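Local atomic coordinates of hypothetical protein (Leishmania major, PDB entry 2AR1), a protein that is of unknown function but carries an EVE domain of the PUA clan and may bind modified bases in nucleic acid. Residues Ala81-Leu86 with Val115-Val120. Numbering follows the deposited sequence.
Sequences AEVVRL and VDVKFV
Lys118 stands beside Glu82 in an antiparallel hydrogen-bonded pair, held by two backbone hydrogen bonds, Glu82 N to Lys118 O at 2.9 Å and Lys118 N to Glu82 O at 2.8 Å. With chi1 at 82°, Lys118 CG sits between its own N and carbonyl carbon, which brings the chain across Val84. Lys118 CB and CG each lie 3.7 Å from Val84 CG1, and Lys118 CG also nears Glu82 CB; Lys118 CD keeps to the same methyl, and Lys118 CE reaches the carboxylate, 3.7 Å from Glu82 CD. Lys118 NZ stays 4.3 Å from Glu82 OE2, too far for a salt bridge, though the opposite charges probably attract. Such long chains suit this face, their methylenes packing on neighbouring side chains while both residues remain partly exposed. In this mixed sheet of the EVE domain, a classic beta bulge follows: Val84 and Arg85 both face Asp116, whose O takes a 2.9 Å bond from Val84 N and a weak one from Arg85 N. Asp116 OD1 is hydrogen-bonded to Tyr88 OH, while Asp116 CB packs against Arg85 CB at 3.8 Å. On the buried face, compact Val83 and Val117 suit close packing, Val117 and Ala81 meeting Leu36 of helix 33-39.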
loop_
_atom_site.group_PDB
_atom_site.type_symbol
_atom_site.label_atom_id
_atom_site.label_comp_id
_atom_site.label_asym_id
_atom_site.label_seq_id
_atom_site.Cartn_x
_atom_site.Cartn_y
_atom_site.Cartn_z
ATOM N N ALA A 81 6.010 1.148 -5.260
ATOM C CA ALA A 81 6.791 0.121 -4.626
ATOM C C ALA A 81 6.572 -1.236 -5.334
ATOM O O ALA A 81 5.801 -1.358 -6.305
ATOM C CB ALA A 81 6.451 0.002 -3.157
ATOM N N GLU A 82 7.236 -2.228 -4.804
ATOM C CA GLU A 82 7.165 -3.602 -5.385
ATOM C C GLU A 82 7.250 -4.623 -4.270
ATOM O O GLU A 82 7.945 -4.422 -3.326
ATOM C CB GLU A 82 8.223 -3.811 -6.423
ATOM C CG GLU A 82 8.242 -5.165 -6.972
ATOM C CD GLU A 82 9.222 -5.302 -8.150
ATOM O OE1 GLU A 82 9.358 -4.308 -8.885
ATOM O OE2 GLU A 82 9.813 -6.419 -8.365
ATOM N N VAL A 83 6.403 -5.656 -4.297
ATOM C CA VAL A 83 6.480 -6.653 -3.253
ATOM C C VAL A 83 7.791 -7.476 -3.400
ATOM O O VAL A 83 8.120 -8.024 -4.491
ATOM C CB VAL A 83 5.224 -7.589 -3.314
ATOM C CG1 VAL A 83 5.347 -8.776 -2.348
ATOM C CG2 VAL A 83 3.969 -6.737 -3.049
ATOM N N VAL A 84 8.566 -7.592 -2.314
ATOM C CA VAL A 84 9.757 -8.450 -2.339
ATOM C C VAL A 84 9.827 -9.697 -1.412
ATOM O O VAL A 84 10.713 -10.500 -1.546
ATOM C CB VAL A 84 11.083 -7.652 -2.198
ATOM C CG1 VAL A 84 11.198 -6.646 -3.355
ATOM C CG2 VAL A 84 11.146 -6.961 -0.855
ATOM N N ARG A 85 8.868 -9.847 -0.510
ATOM C CA ARG A 85 8.741 -11.077 0.232
ATOM C C ARG A 85 7.264 -11.350 0.506
ATOM O O ARG A 85 6.504 -10.443 0.823
ATOM C CB ARG A 85 9.429 -10.989 1.576
ATOM C CG ARG A 85 9.652 -12.410 2.149
ATOM C CD ARG A 85 9.993 -12.506 3.609
ATOM N NE ARG A 85 10.385 -13.892 3.973
ATOM C CZ ARG A 85 9.530 -14.916 4.163
ATOM N NH1 ARG A 85 8.174 -14.798 3.999
ATOM N NH2 ARG A 85 10.044 -16.092 4.529
ATOM N N LEU A 86 6.908 -12.636 0.469
ATOM C CA LEU A 86 5.576 -13.039 0.827
ATOM C C LEU A 86 5.226 -12.847 2.301
ATOM O O LEU A 86 6.089 -12.822 3.141
ATOM C CB LEU A 86 5.411 -14.509 0.505
ATOM C CG LEU A 86 5.466 -14.989 -0.941
ATOM C CD1 LEU A 86 5.322 -16.462 -0.946
ATOM C CD2 LEU A 86 4.375 -14.374 -1.756
ATOM N N VAL A 115 3.752 -8.327 4.238
ATOM C CA VAL A 115 4.780 -8.455 3.205
ATOM C C VAL A 115 5.901 -7.458 3.418
ATOM O O VAL A 115 5.820 -6.598 4.302
ATOM C CB VAL A 115 4.222 -8.309 1.781
ATOM C CG1 VAL A 115 3.098 -9.351 1.530
ATOM C CG2 VAL A 115 3.600 -6.926 1.570
ATOM N N ASP A 116 7.002 -7.703 2.698
ATOM C CA ASP A 116 8.081 -6.673 2.520
ATOM C C ASP A 116 7.914 -6.035 1.179
ATOM O O ASP A 116 7.577 -6.683 0.219
ATOM C CB ASP A 116 9.466 -7.288 2.583
ATOM C CG ASP A 116 9.909 -7.668 4.001
ATOM O OD1 ASP A 116 9.154 -7.393 4.984
ATOM O OD2 ASP A 116 11.028 -8.230 4.109
ATOM N N VAL A 117 8.189 -4.714 1.113
ATOM C CA VAL A 117 8.118 -4.015 -0.174
ATOM C C VAL A 117 9.410 -3.277 -0.382
ATOM O O VAL A 117 10.137 -3.015 0.568
ATOM C CB VAL A 117 6.974 -3.034 -0.312
ATOM C CG1 VAL A 117 5.623 -3.711 -0.227
ATOM C CG2 VAL A 117 7.029 -1.912 0.714
ATOM N N LYS A 118 9.676 -2.996 -1.643
ATOM C CA LYS A 118 10.859 -2.244 -2.037
ATOM C C LYS A 118 10.421 -0.941 -2.690
ATOM O O LYS A 118 9.366 -0.864 -3.319
ATOM C CB LYS A 118 11.826 -3.045 -2.941
ATOM C CG LYS A 118 11.483 -3.095 -4.412
ATOM C CD LYS A 118 12.721 -3.557 -5.199
ATOM C CE LYS A 118 12.332 -4.349 -6.417
ATOM N NZ LYS A 118 13.557 -4.536 -7.321
ATOM N N PHE A 119 11.173 0.130 -2.451
ATOM C CA PHE A 119 10.982 1.363 -3.121
ATOM C C PHE A 119 11.182 1.200 -4.616
ATOM O O PHE A 119 12.170 0.569 -5.018
ATOM C CB PHE A 119 12.117 2.332 -2.696
ATOM C CG PHE A 119 12.064 3.624 -3.429
ATOM C CD1 PHE A 119 11.107 4.591 -3.114
ATOM C CD2 PHE A 119 12.985 3.881 -4.434
ATOM C CE1 PHE A 119 11.066 5.779 -3.826
ATOM C CE2 PHE A 119 12.925 5.064 -5.156
ATOM C CZ PHE A 119 12.026 5.997 -4.836
ATOM N N VAL A 120 10.368 1.871 -5.418
ATOM C CA VAL A 120 10.546 1.851 -6.891
ATOM C C VAL A 120 10.657 3.271 -7.461
ATOM O O VAL A 120 11.549 3.537 -8.259
ATOM C CB VAL A 120 9.375 1.098 -7.584
ATOM C CG1 VAL A 120 9.455 1.241 -9.063
ATOM C CG2 VAL A 120 9.391 -0.393 -7.201
#